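Side-chain contacts in SnoaL-like polyketide cyclase (PDB 3EHC), which is of unknown function but may act as a SnoaL-like polyketide cyclase on an NTF2-like fold: residues 11-16 against 60-65; 89-94 against 121-126. All coordinates share one frame; numbering follows the deposited sequence. Where two conformers were deposited one is given.

Two contacts at different places in one cone-like alpha+beta fold show how the same apolar logic serves a core and a periphery. From the N terminus, helix 5-17 comes first; interaction 1 brings its residues 11-16 against 60-65, closing a loop of 43 residues that includes helix 40-54, and so ties the helix to the outermost strand 62-67 of the mixed sheet. Interaction 2 opens only after that loop has closed. It spans 26 residues, mostly strands 96-107 and 110-118, and joins the short strand 89-90 and the turn that follows to helix 120-127. The two follow in series, neither nesting nor crossing, with centres about 23 Å apart.

Interaction 1: 11-16 against 60-65; sequences AYLDSL and FEAEIL
Leu16 lays one methyl squarely over the ring of Phe60, a clear example of how a helix packs against the chain leading into a strand. No hydrogen bond joins 11-16 to 60-65, although one residue further along the helix Asn17 OD1 accepts from Phe60 N. The CH-pi contact places Leu16 CD2 4.0 Å from the centroid of the Phe60 ring, only 5° off its normal. The stem of the leucine reinforces it, for Leu16 CB lies 4.0 Å from Phe60 CD1 at the rim.

The remaining contacts are purely apolar. Leu13 crosses Phe60 at about a right angle, and its CD2 comes to 3.9 Å from Phe60 CB, so the base of the phenylalanine is held as well as its ring. The other methyl, Leu13 CD1, reaches 4.3 Å from Ala62 CB. With CG beside the backbone N (chi1 -67°) and an extended second torsion, Leu13 spreads its two branches over two residues of the facing chain.

Within the helix, Ser15 OG donates to Tyr12 O at 2.9 Å, so that this carbonyl serves both the hydroxyl and the backbone amide of Leu16; Tyr12 OH is hydrogen-bonded to Tyr44 OH of helix 40-54.

Around the pair, Phe78 meets Phe60 edge-to-face, Phe52 and Leu48 come from helix 40-54, and Leu76 touches both Leu13 and Ala62. Just beyond, Glu63 and Ile64 form a classic beta bulge opposite Arg75. The whole is hydrophobic core of the NTF2-like alpha+beta cone, where helices pack against the concave face of a curved sheet, here at its edge strand.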
ATOM      1  N   ALA B  11      10.998 -15.605   5.518  1.00 35.31           N
ATOM      2  CA  ALA B  11      11.333 -16.268   6.788  1.00 34.67           C
ATOM      3  C   ALA B  11      10.668 -15.525   7.963  1.00 34.49           C
ATOM      4  O   ALA B  11      10.184 -16.137   8.898  1.00 35.19           O
ATOM      5  CB  ALA B  11      12.858 -16.367   6.977  1.00 31.77           C
ATOM      6  N   TYR B  12      10.625 -14.199   7.891  1.00 35.05           N
ATOM      7  CA  TYR B  12       9.932 -13.372   8.902  1.00 34.49           C
ATOM      8  C   TYR B  12       8.439 -13.685   8.948  1.00 35.34           C
ATOM      9  O   TYR B  12       7.877 -13.885  10.029  1.00 34.43           O
ATOM     10  CB  TYR B  12      10.186 -11.872   8.630  1.00 33.38           C
ATOM     11  CG  TYR B  12       9.218 -10.876   9.248  1.00 32.23           C
ATOM     12  CD1 TYR B  12       9.212 -10.622  10.608  1.00 36.60           C
ATOM     13  CD2 TYR B  12       8.343 -10.148   8.446  1.00 33.20           C
ATOM     14  CE1 TYR B  12       8.332  -9.682  11.170  1.00 37.43           C
ATOM     15  CE2 TYR B  12       7.454  -9.234   8.990  1.00 35.68           C
ATOM     16  CZ  TYR B  12       7.456  -8.993  10.353  1.00 38.61           C
ATOM     17  OH  TYR B  12       6.560  -8.070  10.892  1.00 40.58           O
ATOM     18  N   LEU B  13       7.816 -13.766   7.775  1.00 35.61           N
ATOM     19  CA  LEU B  13       6.387 -14.091   7.678  1.00 36.53           C
ATOM     20  C   LEU B  13       6.113 -15.491   8.188  1.00 35.91           C
ATOM     21  O   LEU B  13       5.076 -15.724   8.827  1.00 35.65           O
ATOM     22  CB  LEU B  13       5.858 -13.940   6.236  1.00 36.61           C
ATOM     23  CG  LEU B  13       5.793 -12.543   5.623  1.00 35.38           C
ATOM     24  CD1 LEU B  13       5.087 -12.594   4.281  1.00 27.27           C
ATOM     25  CD2 LEU B  13       5.155 -11.532   6.573  1.00 28.83           C
ATOM     26  N   ASP B  14       7.039 -16.413   7.908  1.00 36.33           N
ATOM     27  CA  ASP B  14       6.937 -17.756   8.447  1.00 37.39           C
ATOM     28  C   ASP B  14       6.925 -17.798   9.964  1.00 36.01           C
ATOM     29  O   ASP B  14       6.137 -18.527  10.549  1.00 36.98           O
ATOM     30  CB  ASP B  14       8.064 -18.655   7.959  1.00 38.26           C
ATOM     31  CG  ASP B  14       7.541 -19.811   7.187  1.00 45.86           C
ATOM     32  OD1 ASP B  14       7.029 -19.516   6.072  1.00 46.35           O
ATOM     33  OD2 ASP B  14       7.602 -20.967   7.711  1.00 48.28           O
ATOM     34  N   SER B  15       7.819 -17.039  10.593  1.00 35.90           N
ATOM     35  CA  SER B  15       7.857 -16.985  12.055  1.00 35.19           C
ATOM     36  C   SER B  15       6.551 -16.388  12.599  1.00 36.46           C
ATOM     37  O   SER B  15       6.035 -16.840  13.617  1.00 37.42           O
ATOM     38  CB  SER B  15       9.099 -16.238  12.592  1.00 34.56           C
ATOM     39  OG  SER B  15       8.957 -14.828  12.591  1.00 38.32           O
ATOM     40  N   LEU B  16       6.020 -15.380  11.913  1.00 37.74           N
ATOM     41  CA  LEU B  16       4.749 -14.746  12.282  1.00 37.37           C
ATOM     42  C   LEU B  16       3.599 -15.750  12.224  1.00 37.77           C
ATOM     43  O   LEU B  16       2.756 -15.793  13.124  1.00 37.32           O
ATOM     44  CB  LEU B  16       4.460 -13.538  11.384  1.00 37.14           C
ATOM     45  CG  LEU B  16       4.728 -12.101  11.863  1.00 40.57           C
ATOM     46  CD1 LEU B  16       6.026 -11.920  12.640  1.00 36.85           C
ATOM     47  CD2 LEU B  16       4.674 -11.124  10.670  1.00 34.90           C
ATOM     48  N   PHE B  60      -0.220 -14.751   7.214  1.00 39.47           N
ATOM     49  CA  PHE B  60       0.504 -13.821   6.368  1.00 38.08           C
ATOM     50  C   PHE B  60       0.986 -14.509   5.094  1.00 38.98           C
ATOM     51  O   PHE B  60       1.644 -15.540   5.132  1.00 40.19           O
ATOM     52  CB  PHE B  60       1.682 -13.252   7.144  1.00 38.18           C
ATOM     53  CG  PHE B  60       1.287 -12.358   8.271  1.00 33.63           C
ATOM     54  CD1 PHE B  60       0.995 -12.885   9.516  1.00 36.50           C
ATOM     55  CD2 PHE B  60       1.215 -10.988   8.088  1.00 35.74           C
ATOM     56  CE1 PHE B  60       0.635 -12.051  10.588  1.00 39.01           C
ATOM     57  CE2 PHE B  60       0.853 -10.134   9.153  1.00 39.26           C
ATOM     58  CZ  PHE B  60       0.573 -10.668  10.405  1.00 37.10           C
ATOM     59  N   GLU B  61       0.640 -13.910   3.972  1.00 40.35           N
ATOM     60  CA  GLU B  61       0.940 -14.432   2.674  1.00 41.16           C
ATOM     61  C   GLU B  61       1.121 -13.255   1.725  1.00 38.94           C
ATOM     62  O   GLU B  61       0.196 -12.483   1.552  1.00 37.76           O
ATOM     63  CB  GLU B  61      -0.268 -15.256   2.250  1.00 45.06           C
ATOM     64  CG  GLU B  61      -0.176 -15.935   0.898  1.00 57.06           C
ATOM     65  CD  GLU B  61      -0.009 -17.425   1.015  1.00 65.33           C
ATOM     66  OE1 GLU B  61      -0.485 -18.017   2.019  1.00 71.91           O
ATOM     67  OE2 GLU B  61       0.599 -17.997   0.091  1.00 68.30           O
ATOM     68  N   ALA B  62       2.301 -13.132   1.115  1.00 38.61           N
ATOM     69  CA  ALA B  62       2.608 -12.069   0.161  1.00 38.28           C
ATOM     70  C   ALA B  62       2.174 -12.468  -1.254  1.00 37.23           C
ATOM     71  O   ALA B  62       2.571 -13.502  -1.738  1.00 39.14           O
ATOM     72  CB  ALA B  62       4.103 -11.769   0.191  1.00 36.26           C
ATOM     73  N   GLU B  63       1.335 -11.642  -1.877  0.50 36.22           N
ATOM     74  CA  GLU B  63       0.969 -11.799  -3.287  0.50 35.34           C
ATOM     75  C   GLU B  63       2.081 -11.249  -4.177  0.50 33.61           C
ATOM     76  O   GLU B  63       2.510 -11.908  -5.121  0.50 35.42           O
ATOM     77  CB  GLU B  63      -0.358 -11.077  -3.596  0.50 35.86           C
ATOM     78  CG  GLU B  63      -0.804 -11.143  -5.078  0.50 34.71           C
ATOM     79  CD  GLU B  63      -2.040 -10.326  -5.381  0.50 35.40           C
ATOM     80  OE1 GLU B  63      -2.962 -10.317  -4.552  0.50 36.39           O
ATOM     81  OE2 GLU B  63      -2.107  -9.710  -6.469  0.50 39.74           O
ATOM     82  N   ILE B  64       2.537 -10.043  -3.865  1.00 33.18           N
ATOM     83  CA  ILE B  64       3.557  -9.341  -4.664  1.00 33.66           C
ATOM     84  C   ILE B  64       4.646  -8.897  -3.719  1.00 33.59           C
ATOM     85  O   ILE B  64       4.341  -8.404  -2.648  1.00 31.85           O
ATOM     86  CB  ILE B  64       3.053  -8.067  -5.426  1.00 35.26           C
ATOM     87  CG1 ILE B  64       1.782  -8.345  -6.238  1.00 34.05           C
ATOM     88  CG2 ILE B  64       4.209  -7.527  -6.316  1.00 31.77           C
ATOM     89  CD1 ILE B  64       1.029  -7.121  -6.670  1.00 33.20           C
ATOM     90  N   LEU B  65       5.896  -9.139  -4.103  1.00 34.62           N
ATOM     91  CA  LEU B  65       7.082  -8.629  -3.426  1.00 34.76           C
ATOM     92  C   LEU B  65       7.963  -7.869  -4.451  1.00 34.80           C
ATOM     93  O   LEU B  65       8.246  -8.384  -5.541  1.00 34.52           O
ATOM     94  CB  LEU B  65       7.944  -9.756  -2.836  1.00 35.24           C
ATOM     95  CG  LEU B  65       7.465 -10.658  -1.706  1.00 35.44           C
ATOM     96  CD1 LEU B  65       8.616 -11.616  -1.351  1.00 32.03           C
ATOM     97  CD2 LEU B  65       6.991  -9.834  -0.489  1.00 31.40           C
TER

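Interaction 2: 89-94 against 121-126; sequences LPVNGR and VAIERQ. With SO4 (sulfate ion), chain G.
Leu89 and Ile123 form the tight part of this contact, a small apolar cluster that contrasts with the polar groups around it. Leu89 CD1 lies 3.5 Å from Ile123 CG2, closer than carbon atoms usually pack. Val91 adds a second touch to the same methyl, its CG2 standing 3.9 Å from Ile123 CG2. That branch of Ile123 lies anti to the backbone N, with CG1 beside it (chi1 -53°), and thus meets both residues. Leu89 also crosses Glu124 at about a right angle, where its CD1 comes to 3.9 Å from Glu124 CG; the carboxylate continues to a salt bridge with Lys120 of the second subunit.

On the looser side, the exposed Arg94 folds back over its own type I' turn: its NE and NH2 grip Val91 O side-on, the NE bond being 3.0 Å long. Across the helix, Arg125 NH2 donates at 3.1 Å and a nearly straight 167° to O3 of a sulfate, probably from the crystallisation liquor, which Asn35 of the second subunit also binds.

Ile123 also rests on Phe98 and on Met87, while Leu127 covers Leu89 and Val91, so helix 120-127 touches both strand 96-107 of the main sheet and the small hairpin of strands 85-86 and 89-90.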
ATOM      1  N   LEU B  89     -14.554  -1.172  12.792  1.00 35.55           N
ATOM      2  CA  LEU B  89     -15.659  -1.780  12.093  1.00 34.42           C
ATOM      3  C   LEU B  89     -16.158  -2.967  12.924  1.00 33.28           C
ATOM      4  O   LEU B  89     -15.344  -3.750  13.402  1.00 32.13           O
ATOM      5  CB  LEU B  89     -15.191  -2.283  10.730  1.00 32.90           C
ATOM      6  CG  LEU B  89     -14.767  -1.186   9.765  1.00 33.33           C
ATOM      7  CD1 LEU B  89     -14.207  -1.792   8.448  1.00 26.42           C
ATOM      8  CD2 LEU B  89     -15.974  -0.233   9.560  1.00 30.78           C
ATOM      9  N   PRO B  90     -17.495  -3.105  13.115  1.00 32.59           N
ATOM     10  CA  PRO B  90     -17.991  -4.257  13.875  1.00 31.77           C
ATOM     11  C   PRO B  90     -18.005  -5.580  13.088  1.00 32.66           C
ATOM     12  O   PRO B  90     -19.060  -6.120  12.793  1.00 32.87           O
ATOM     13  CB  PRO B  90     -19.382  -3.797  14.344  1.00 32.79           C
ATOM     14  CG  PRO B  90     -19.816  -2.833  13.332  1.00 33.11           C
ATOM     15  CD  PRO B  90     -18.592  -2.219  12.701  1.00 31.47           C
ATOM     16  N   VAL B  91     -16.820  -6.083  12.730  1.00 32.34           N
ATOM     17  CA  VAL B  91     -16.703  -7.286  11.928  1.00 32.96           C
ATOM     18  C   VAL B  91     -17.338  -8.481  12.655  1.00 34.86           C
ATOM     19  O   VAL B  91     -18.078  -9.255  12.063  1.00 32.48           O
ATOM     20  CB  VAL B  91     -15.250  -7.607  11.559  1.00 32.46           C
ATOM     21  CG1 VAL B  91     -15.162  -8.919  10.761  1.00 31.17           C
ATOM     22  CG2 VAL B  91     -14.679  -6.451  10.749  1.00 28.32           C
ATOM     23  N   ASN B  92     -17.048  -8.607  13.946  1.00 34.07           N
ATOM     24  CA  ASN B  92     -17.802  -9.466  14.825  1.00 33.95           C
ATOM     25  C   ASN B  92     -17.900 -10.920  14.342  1.00 34.03           C
ATOM     26  O   ASN B  92     -18.999 -11.497  14.270  1.00 32.81           O
ATOM     27  CB  ASN B  92     -19.237  -8.928  15.009  1.00 34.41           C
ATOM     28  CG  ASN B  92     -19.305  -7.765  15.939  1.00 31.76           C
ATOM     29  OD1 ASN B  92     -18.381  -7.515  16.697  1.00 34.51           O
ATOM     30  ND2 ASN B  92     -20.399  -7.040  15.892  1.00 29.03           N
ATOM     31  N   GLY B  93     -16.755 -11.503  14.013  1.00 33.24           N
ATOM     32  CA  GLY B  93     -16.672 -12.925  13.719  1.00 33.97           C
ATOM     33  C   GLY B  93     -17.018 -13.304  12.306  1.00 34.35           C
ATOM     34  O   GLY B  93     -17.100 -14.465  11.972  1.00 34.79           O
ATOM     35  N   ARG B  94     -17.208 -12.326  11.443  1.00 34.49           N
ATOM     36  CA  ARG B  94     -17.390 -12.626  10.026  1.00 33.87           C
ATOM     37  C   ARG B  94     -16.036 -12.698   9.321  1.00 33.53           C
ATOM     38  O   ARG B  94     -15.111 -11.917   9.591  1.00 32.71           O
ATOM     39  CB  ARG B  94     -18.296 -11.612   9.355  1.00 33.96           C
ATOM     40  CG  ARG B  94     -19.761 -11.843   9.635  1.00 36.03           C
ATOM     41  CD  ARG B  94     -20.547 -10.654   9.174  1.00 39.83           C
ATOM     42  NE  ARG B  94     -20.278  -9.532  10.042  1.00 36.85           N
ATOM     43  CZ  ARG B  94     -20.766  -8.314   9.882  1.00 35.30           C
ATOM     44  NH1 ARG B  94     -21.578  -8.008   8.885  1.00 32.81           N
ATOM     45  NH2 ARG B  94     -20.443  -7.392  10.763  1.00 36.54           N
ATOM     46  N   VAL B 121     -11.577   0.082   2.998  1.00 34.64           N
ATOM     47  CA  VAL B 121     -12.726   0.174   2.098  1.00 35.57           C
ATOM     48  C   VAL B 121     -13.247  -1.228   1.717  1.00 34.85           C
ATOM     49  O   VAL B 121     -14.436  -1.395   1.627  1.00 33.38           O
ATOM     50  CB  VAL B 121     -12.430   1.092   0.861  1.00 38.36           C
ATOM     51  CG1 VAL B 121     -13.622   1.196  -0.038  1.00 37.46           C
ATOM     52  CG2 VAL B 121     -12.024   2.524   1.331  1.00 38.53           C
ATOM     53  N   ALA B 122     -12.347  -2.193   1.490  1.00 34.52           N
ATOM     54  CA  ALA B 122     -12.688  -3.587   1.142  1.00 33.91           C
ATOM     55  C   ALA B 122     -13.521  -4.219   2.248  1.00 34.03           C
ATOM     56  O   ALA B 122     -14.514  -4.894   1.984  1.00 34.35           O
ATOM     57  CB  ALA B 122     -11.385  -4.421   0.872  1.00 29.39           C
ATOM     58  N   ILE B 123     -13.132  -3.956   3.494  1.00 33.20           N
ATOM     59  CA  ILE B 123     -13.864  -4.481   4.644  1.00 34.74           C
ATOM     60  C   ILE B 123     -15.256  -3.826   4.765  1.00 33.99           C
ATOM     61  O   ILE B 123     -16.241  -4.506   5.011  1.00 33.65           O
ATOM     62  CB  ILE B 123     -13.084  -4.326   5.991  1.00 35.29           C
ATOM     63  CG1 ILE B 123     -11.677  -4.920   5.895  1.00 34.10           C
ATOM     64  CG2 ILE B 123     -13.886  -5.025   7.205  1.00 28.56           C
ATOM     65  CD1 ILE B 123     -10.811  -4.672   7.210  1.00 34.79           C
ATOM     66  N   GLU B 124     -15.311  -2.505   4.619  1.00 33.97           N
ATOM     67  CA  GLU B 124     -16.570  -1.755   4.652  1.00 35.53           C
ATOM     68  C   GLU B 124     -17.591  -2.300   3.669  1.00 35.77           C
ATOM     69  O   GLU B 124     -18.769  -2.492   4.014  1.00 35.69           O
ATOM     70  CB  GLU B 124     -16.284  -0.259   4.416  1.00 34.12           C
ATOM     71  CG  GLU B 124     -15.651   0.432   5.612  1.00 31.60           C
ATOM     72  CD  GLU B 124     -15.113   1.876   5.318  1.00 38.54           C
ATOM     73  OE1 GLU B 124     -15.029   2.308   4.138  1.00 45.70           O
ATOM     74  OE2 GLU B 124     -14.781   2.593   6.279  1.00 42.41           O
ATOM     75  N   ARG B 125     -17.126  -2.527   2.448  1.00 37.48           N
ATOM     76  CA  ARG B 125     -17.952  -3.116   1.424  1.00 38.41           C
ATOM     77  C   ARG B 125     -18.492  -4.478   1.754  1.00 36.97           C
ATOM     78  O   ARG B 125     -19.609  -4.768   1.399  1.00 36.08           O
ATOM     79  CB  ARG B 125     -17.168  -3.216   0.126  1.00 38.40           C
ATOM     80  CG  ARG B 125     -17.108  -1.905  -0.527  1.00 52.26           C
ATOM     81  CD  ARG B 125     -16.397  -1.981  -1.827  1.00 63.53           C
ATOM     82  NE  ARG B 125     -16.055  -0.632  -2.264  1.00 64.46           N
ATOM     83  CZ  ARG B 125     -15.030  -0.348  -3.057  1.00 68.01           C
ATOM     84  NH1 ARG B 125     -14.233  -1.331  -3.488  1.00 64.62           N
ATOM     85  NH2 ARG B 125     -14.801   0.921  -3.410  1.00 70.04           N
ATOM     86  N   GLN B 126     -17.686  -5.317   2.397  1.00 37.50           N
ATOM     87  CA  GLN B 126     -18.116  -6.651   2.782  1.00 37.65           C
ATOM     88  C   GLN B 126     -19.167  -6.670   3.889  1.00 38.47           C
ATOM     89  O   GLN B 126     -19.979  -7.572   3.936  1.00 39.59           O
ATOM     90  CB  GLN B 126     -16.912  -7.491   3.180  1.00 38.17           C
ATOM     91  CG  GLN B 126     -16.128  -7.909   1.988  1.00 35.60           C
ATOM     92  CD  GLN B 126     -14.741  -8.431   2.315  1.00 40.51           C
ATOM     93  OE1 GLN B 126     -14.564  -9.596   2.717  1.00 40.77           O
ATOM     94  NE2 GLN B 126     -13.741  -7.593   2.085  1.00 42.27           N
TER
HETATM   95  S   SO4 G 130     -11.574   0.192  -6.154  1.00 93.71           S
HETATM   96  O1  SO4 G 130     -12.375  -0.497  -7.184  1.00 91.51           O
HETATM   97  O2  SO4 G 130     -11.015  -0.786  -5.212  1.00 91.91           O
HETATM   98  O3  SO4 G 130     -12.387   1.148  -5.401  1.00 93.24           O
HETATM   99  O4  SO4 G 130     -10.497   0.943  -6.801  1.00 90.03           O